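PDB 6AKZ: GlcNAc Inducible Gene 2, GIG2 from Candida albicans, which binds iron through two histidines and an aspartate and is probably a cupin-fold oxygenase of the DUF1479 family, of unknown substrate. Local coordinates for residues L172-R177 / T248-F253; K394-S397 / Y401-Q404; E208-I213 / Y284-P289. One frame throughout, in Å; residues are numbered along the deposited sequence.

Contact 3 is the buried one: every residue that touches in it is enclosed, and its chemistry is apolar, with sulfur, aromatic and aliphatic groups joining helix 211-214 to helix 278-287. Contacts 1 and 2 are partly buried and more polar: Y174 OH and S251 OG are bonded to D400, S397 OG and R402 to E413. These two share a neighbourhood, with centres about 12 Å apart: R177 of 172-177 packs against Y401 of 401-404, and helix 399-402 supplies D400 to contact 1. Contact 3 lies about 35 Å from contact 2, centre to centre, on the opposite side of the chain's centre. The side chain of C250 in contact 1 is about 9 Å from the iron.

Contact 1 (L172-R177 / T248-F253); sequences LVYGDR and TICSSF
A cysteine sulfur-aromatic contact, joined by a serine laid over the same ring, links two loops that lead into strands of the main sheet: 172-177 runs toward strand 178-181, and the loop 248-253 leads to strand 256-261. Y174 is the hub. Its CG stands anti to the backbone N (chi1 170°), which carries the phenol across to the other loop. C250 SG lies 4.0 Å from the centroid of the Y174 ring and 33° off its normal, an oblique approach near the phenol end, with C250 SG 3.4 Å from Y174 OH. Nearer the root of the side chain, S252 OG sits over one face, displaced toward the rim, 3.4 Å from Y174 CD1. Cysteine and serine suit these places because they are short, so the ring can lie close against the loop. The sulfur also takes a weak bond from S252 N within its own loop, the N-H...S angle being 155°. Polar needs are met unevenly. D400 of helix 399-402 is hydrogen-bonded to Y174 OH through one carboxylate oxygen and to S251 OG through the other, so a single acid ties both loops to that helix. S252 OG, by contrast, is buried without a hydrogen-bonding partner in the model and rests against the aromatic face. C250 lies near the iron ligand D194 without touching it (side chains about 7 Å apart), in the loops beside the metal centre of what is probably a cupin-fold oxygenase.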
# COMPACT_ATOMS: atom_id res chain seq x y z
N LEU A 172 -13.04 -1.49 -3.57
CA LEU A 172 -13.39 -2.68 -2.76
C LEU A 172 -12.89 -2.46 -1.33
O LEU A 172 -11.89 -1.78 -1.08
CB LEU A 172 -12.71 -3.94 -3.29
CG LEU A 172 -13.09 -4.29 -4.73
CD1 LEU A 172 -12.48 -5.60 -5.10
CD2 LEU A 172 -14.59 -4.23 -4.99
N VAL A 173 -13.53 -3.14 -0.40
CA VAL A 173 -13.07 -3.20 0.94
C VAL A 173 -12.16 -4.41 1.18
O VAL A 173 -12.58 -5.61 1.08
CB VAL A 173 -14.21 -3.21 1.96
CG1 VAL A 173 -13.71 -3.46 3.42
CG2 VAL A 173 -15.04 -1.91 1.87
N TYR A 174 -10.94 -4.06 1.58
CA TYR A 174 -10.03 -5.01 2.22
C TYR A 174 -10.18 -4.75 3.73
O TYR A 174 -9.87 -3.67 4.19
CB TYR A 174 -8.62 -4.83 1.74
CG TYR A 174 -7.61 -5.59 2.52
CD1 TYR A 174 -7.50 -6.98 2.39
CD2 TYR A 174 -6.77 -4.94 3.40
CE1 TYR A 174 -6.54 -7.71 3.10
CE2 TYR A 174 -5.80 -5.67 4.13
CZ TYR A 174 -5.69 -7.03 3.98
OH TYR A 174 -4.74 -7.72 4.71
N GLY A 175 -10.66 -5.76 4.47
CA GLY A 175 -10.84 -5.58 5.93
C GLY A 175 -9.52 -5.38 6.62
O GLY A 175 -8.58 -6.16 6.44
N ASP A 176 -9.43 -4.33 7.42
CA ASP A 176 -8.24 -4.08 8.19
C ASP A 176 -8.62 -3.60 9.57
O ASP A 176 -9.81 -3.32 9.86
CB ASP A 176 -7.32 -3.09 7.47
CG ASP A 176 -5.82 -3.36 7.68
OD1 ASP A 176 -5.44 -4.02 8.63
OD2 ASP A 176 -4.99 -2.86 6.90
N ARG A 177 -7.59 -3.47 10.39
CA ARG A 177 -7.84 -3.30 11.80
C ARG A 177 -7.61 -1.90 12.23
O ARG A 177 -7.61 -0.99 11.42
CB ARG A 177 -7.03 -4.29 12.55
CG ARG A 177 -5.61 -4.22 12.31
CD ARG A 177 -5.00 -5.46 12.88
NE ARG A 177 -3.56 -5.42 12.65
CZ ARG A 177 -2.68 -6.17 13.35
NH1 ARG A 177 -3.08 -7.02 14.31
NH2 ARG A 177 -1.40 -6.05 13.10
N THR A 248 2.39 -12.00 8.19
CA THR A 248 3.03 -10.86 7.48
C THR A 248 2.55 -10.52 6.04
O THR A 248 2.97 -9.52 5.46
CB THR A 248 4.58 -10.95 7.45
OG1 THR A 248 5.05 -11.66 6.28
CG2 THR A 248 5.12 -11.59 8.76
N ILE A 249 1.70 -11.37 5.45
CA ILE A 249 1.36 -11.27 4.02
C ILE A 249 0.03 -10.58 3.93
O ILE A 249 -0.87 -10.99 4.61
CB ILE A 249 1.11 -12.67 3.45
CG1 ILE A 249 2.37 -13.56 3.52
CG2 ILE A 249 0.52 -12.55 2.04
CD1 ILE A 249 3.40 -13.34 2.44
N CYS A 250 -0.11 -9.57 3.08
CA CYS A 250 -1.45 -8.99 2.83
C CYS A 250 -1.97 -9.52 1.50
O CYS A 250 -1.33 -9.39 0.49
CB CYS A 250 -1.43 -7.48 2.88
SG CYS A 250 -2.84 -6.70 2.02
N SER A 251 -3.16 -10.12 1.51
CA SER A 251 -3.68 -10.86 0.38
C SER A 251 -4.29 -9.99 -0.71
O SER A 251 -4.60 -10.51 -1.75
CB SER A 251 -4.79 -11.84 0.84
OG SER A 251 -4.19 -12.91 1.49
N SER A 252 -4.49 -8.71 -0.49
CA SER A 252 -5.08 -7.84 -1.52
C SER A 252 -3.98 -7.01 -2.23
O SER A 252 -2.88 -6.82 -1.71
CB SER A 252 -6.08 -6.89 -0.85
OG SER A 252 -5.39 -5.94 -0.00
N PHE A 253 -4.29 -6.58 -3.45
CA PHE A 253 -3.52 -5.64 -4.26
C PHE A 253 -4.01 -4.27 -3.90
O PHE A 253 -5.16 -3.91 -4.26
CB PHE A 253 -3.72 -5.94 -5.74
CG PHE A 253 -3.24 -4.89 -6.65
CD1 PHE A 253 -1.96 -4.30 -6.49
CD2 PHE A 253 -4.01 -4.47 -7.69
CE1 PHE A 253 -1.53 -3.31 -7.37
CE2 PHE A 253 -3.60 -3.45 -8.54
CZ PHE A 253 -2.36 -2.86 -8.38

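Contact 2 (K394-S397 / Y401-Q404)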
# COMPACT_ATOMS: atom_id res chain seq x y z
N LYS A 394 -20.39 -13.97 7.76
CA LYS A 394 -20.14 -14.88 8.90
C LYS A 394 -19.68 -14.19 10.19
O LYS A 394 -19.54 -14.86 11.23
CB LYS A 394 -19.07 -15.89 8.52
CG LYS A 394 -19.54 -16.86 7.46
CD LYS A 394 -18.43 -17.79 7.00
CE LYS A 394 -18.43 -19.05 7.85
NZ LYS A 394 -17.13 -19.79 7.81
N ASN A 395 -19.45 -12.87 10.14
CA ASN A 395 -18.96 -12.12 11.31
C ASN A 395 -17.69 -12.65 11.93
O ASN A 395 -17.56 -12.77 13.15
CB ASN A 395 -20.06 -12.10 12.34
CG ASN A 395 -20.11 -10.83 13.12
OD1 ASN A 395 -19.36 -9.87 12.92
ND2 ASN A 395 -21.06 -10.80 14.02
N ILE A 396 -16.71 -12.93 11.08
CA ILE A 396 -15.37 -13.45 11.44
C ILE A 396 -14.27 -12.54 10.80
O ILE A 396 -14.58 -11.64 10.03
CB ILE A 396 -15.18 -14.90 11.01
CG1 ILE A 396 -15.40 -15.06 9.50
CG2 ILE A 396 -16.15 -15.82 11.80
CD1 ILE A 396 -15.05 -16.45 8.99
N SER A 397 -13.03 -12.89 11.04
CA SER A 397 -11.87 -12.12 10.59
C SER A 397 -11.72 -12.39 9.12
O SER A 397 -12.05 -13.47 8.69
CB SER A 397 -10.60 -12.59 11.31
OG SER A 397 -10.56 -12.03 12.59
N TYR A 401 -6.10 -12.55 8.77
CA TYR A 401 -6.05 -12.64 10.22
C TYR A 401 -6.66 -13.95 10.73
O TYR A 401 -6.15 -14.56 11.66
CB TYR A 401 -6.74 -11.42 10.83
CG TYR A 401 -5.81 -10.23 10.65
CD1 TYR A 401 -4.78 -9.98 11.58
CD2 TYR A 401 -5.89 -9.43 9.51
CE1 TYR A 401 -3.88 -8.91 11.37
CE2 TYR A 401 -5.02 -8.35 9.33
CZ TYR A 401 -4.03 -8.12 10.23
OH TYR A 401 -3.20 -7.06 10.02
N ARG A 402 -7.76 -14.34 10.13
CA ARG A 402 -8.48 -15.56 10.50
C ARG A 402 -7.51 -16.76 10.48
O ARG A 402 -7.59 -17.63 11.34
CB ARG A 402 -9.62 -15.75 9.51
CG ARG A 402 -10.44 -17.01 9.69
CD ARG A 402 -11.45 -16.81 10.75
NE ARG A 402 -12.32 -17.97 10.82
CZ ARG A 402 -13.20 -18.19 11.81
NH1 ARG A 402 -13.35 -17.34 12.82
NH2 ARG A 402 -13.96 -19.29 11.78
N SER A 403 -6.59 -16.78 9.51
CA SER A 403 -5.64 -17.90 9.36
C SER A 403 -4.62 -17.99 10.48
O SER A 403 -3.89 -18.98 10.56
CB SER A 403 -4.91 -17.81 8.01
OG SER A 403 -4.01 -16.71 7.99
N GLN A 404 -4.52 -16.97 11.32
CA GLN A 404 -3.65 -17.04 12.50
C GLN A 404 -4.34 -17.46 13.82
O GLN A 404 -3.71 -17.43 14.88
CB GLN A 404 -2.99 -15.68 12.69
CG GLN A 404 -2.24 -15.17 11.46
CD GLN A 404 -1.77 -13.75 11.69
OE1 GLN A 404 -1.20 -13.45 12.74
NE2 GLN A 404 -2.05 -12.85 10.75
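Van der Waals packing between I396 and R402 supplies much of this short-range contact, in which the link after helix 382-394 meets helix 399-402. I396 lies over one face of the R402 guanidinium, with two of its methyls touching: I396 CG2 is 3.3 Å from R402 NH1, and I396 CD1 is 3.6 Å from R402 NE. A branched aliphatic suits the place because it can spread along a flat cation while leaving the in-plane N-H groups to other partners. The arginine reaches it by leaving its backbone with CG anti to N and then bending at chi2 (82°).

Closer to the backbone the fit is that of small groups. S397 CB lies 3.5 Å from R402 N, and S397 O is 3.4 Å from R402 CB; serine is slight enough to let the helix come in this near, and Y401 CB borders the same spot before its ring leads away toward F131.

The polar ends are served from outside. E413 forms a salt bridge with R402 NH1 through one oxygen and a hydrogen bond with S397 OG through the other, while K410 O also receives R402 NH1. That two-handed acid probably steadies the cation, whose neighbour K394 NZ, 5.1 Å from R402 NH2, bears a like charge. The turn itself is a Schellman motif: N395, at positive phi (55°), is the C-prime residue that ends helix 382-394 and redirects the chain into helix 399-402.

Contact 3 (E208-I213 / Y284-P289)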
# COMPACT_ATOMS: atom_id res chain seq x y z
N GLU A 208 8.05 -6.44 -14.35
CA GLU A 208 7.83 -5.62 -15.50
C GLU A 208 7.34 -4.22 -15.16
O GLU A 208 7.54 -3.34 -15.97
CB GLU A 208 6.79 -6.17 -16.51
CG GLU A 208 7.27 -7.26 -17.41
CD GLU A 208 8.27 -6.79 -18.46
OE1 GLU A 208 7.97 -6.02 -19.45
OE2 GLU A 208 9.39 -7.21 -18.24
N VAL A 209 6.66 -4.05 -14.04
CA VAL A 209 6.32 -2.70 -13.49
C VAL A 209 7.55 -1.77 -13.49
O VAL A 209 7.44 -0.56 -13.71
CB VAL A 209 5.71 -2.83 -12.08
CG1 VAL A 209 5.47 -1.45 -11.43
CG2 VAL A 209 4.44 -3.64 -12.14
N TYR A 210 8.73 -2.33 -13.17
CA TYR A 210 9.99 -1.60 -13.00
C TYR A 210 10.94 -1.71 -14.22
O TYR A 210 12.09 -1.29 -14.15
CB TYR A 210 10.67 -2.11 -11.72
CG TYR A 210 9.74 -2.06 -10.52
CD1 TYR A 210 9.42 -0.85 -9.91
CD2 TYR A 210 9.13 -3.20 -10.01
CE1 TYR A 210 8.59 -0.83 -8.86
CE2 TYR A 210 8.33 -3.15 -8.93
CZ TYR A 210 8.04 -1.95 -8.37
OH TYR A 210 7.17 -1.91 -7.35
N LYS A 211 10.43 -2.10 -15.38
CA LYS A 211 11.24 -2.22 -16.58
C LYS A 211 12.11 -1.00 -16.89
O LYS A 211 13.26 -1.16 -17.21
CB LYS A 211 10.31 -2.46 -17.75
CG LYS A 211 11.04 -2.81 -19.05
CD LYS A 211 10.07 -3.60 -19.93
CE LYS A 211 10.75 -4.27 -21.10
NZ LYS A 211 11.05 -3.22 -22.12
N SER A 212 11.56 0.21 -16.79
CA SER A 212 12.29 1.46 -17.10
C SER A 212 13.53 1.59 -16.23
O SER A 212 14.57 2.00 -16.70
CB SER A 212 11.40 2.69 -16.89
OG SER A 212 10.44 2.83 -17.93
N ILE A 213 13.43 1.14 -14.98
CA ILE A 213 14.58 1.17 -14.09
C ILE A 213 15.65 0.14 -14.54
O ILE A 213 16.83 0.45 -14.59
CB ILE A 213 14.12 0.92 -12.67
CG1 ILE A 213 13.15 2.04 -12.23
CG2 ILE A 213 15.30 0.70 -11.74
CD1 ILE A 213 12.54 1.75 -10.87
N TYR A 284 16.29 3.38 -6.46
CA TYR A 284 17.38 2.95 -5.59
C TYR A 284 17.16 1.54 -5.08
O TYR A 284 18.05 0.67 -5.17
CB TYR A 284 17.46 3.91 -4.40
CG TYR A 284 18.59 3.60 -3.45
CD1 TYR A 284 19.90 4.08 -3.66
CD2 TYR A 284 18.34 2.83 -2.31
CE1 TYR A 284 20.92 3.79 -2.73
CE2 TYR A 284 19.36 2.55 -1.40
CZ TYR A 284 20.62 3.04 -1.60
OH TYR A 284 21.58 2.73 -0.65
N ILE A 285 15.95 1.26 -4.65
CA ILE A 285 15.58 -0.03 -4.08
C ILE A 285 15.75 -1.09 -5.14
O ILE A 285 16.39 -2.11 -4.84
CB ILE A 285 14.18 -0.04 -3.48
CG1 ILE A 285 14.23 0.78 -2.17
CG2 ILE A 285 13.65 -1.42 -3.12
CD1 ILE A 285 12.92 1.32 -1.65
N MET A 286 15.14 -0.88 -6.30
CA MET A 286 15.17 -1.92 -7.35
C MET A 286 16.55 -2.24 -7.83
O MET A 286 16.80 -3.36 -8.20
CB MET A 286 14.26 -1.61 -8.53
CG MET A 286 12.78 -1.56 -8.12
SD MET A 286 12.11 -2.90 -7.08
CE MET A 286 12.41 -4.34 -8.11
N LEU A 287 17.39 -1.23 -7.94
CA LEU A 287 18.77 -1.45 -8.34
C LEU A 287 19.74 -1.83 -7.24
O LEU A 287 20.86 -2.29 -7.55
CB LEU A 287 19.32 -0.21 -9.06
CG LEU A 287 18.64 0.18 -10.37
CD1 LEU A 287 19.20 1.44 -10.96
CD2 LEU A 287 18.74 -0.90 -11.40
N ARG A 288 19.37 -1.66 -5.99
CA ARG A 288 20.27 -1.99 -4.89
C ARG A 288 20.90 -3.44 -4.88
O ARG A 288 22.09 -3.55 -4.54
CB ARG A 288 19.68 -1.65 -3.55
CG ARG A 288 20.67 -1.68 -2.39
CD ARG A 288 21.79 -0.69 -2.49
NE ARG A 288 22.55 -0.68 -1.21
CZ ARG A 288 23.72 -0.09 -1.02
NH1 ARG A 288 24.32 0.52 -2.02
NH2 ARG A 288 24.27 -0.10 0.21
N PRO A 289 20.15 -4.49 -5.27
CA PRO A 289 20.77 -5.82 -5.37
C PRO A 289 21.89 -5.89 -6.35
O PRO A 289 22.76 -6.75 -6.17
CB PRO A 289 19.60 -6.76 -5.73
CG PRO A 289 18.37 -6.00 -5.27
CD PRO A 289 18.70 -4.56 -5.56
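M286 lays its thioether over one face of the Y210 ring, a Met-aromatic contact with the sulfur almost directly above the centre. M286 SD is 4.1 Å from the centroid of the Y210 ring and only 6° off the ring normal. The methylene beside it adds a CH-pi contact, M286 CG standing 3.9 Å from Y210 CD1, and M286 CE reaches the CD2 side. Bends at chi2 and chi3 (-47° and -60°) curl the thioether over the ring, a path open to an unbranched, flexible methionine. Beside this pair, I213 directs CG2 into the other helix: it is 3.6 Å from L287 CG and 4.1 Å from M286 CB. The branch that touches is the one anti to the backbone N, and its short methyl fits between leucine and methionine where the two helices approach, the alpha carbons of I213 and M286 being 7.4 Å apart.

In the next layer, V209 CG1 covers the opposite face of the Y210 ring, which is thus held between valine and sulfur, with the ring of W221 as a further neighbour. The Y210 hydroxyl is bonded to D352, fixing the far end of the ring. The backbone positions these groups through a type I turn from E208 to K211, with Y210 at the N-cap position of helix 211-214. On the other side, L287 is backed by V35 and W39 of helix 32-56.

All four touching residues are buried, so the join rests on dispersion and on sulfur lying against pi electrons; the phenol oxygen meets its polar need at D352, away from the thioether.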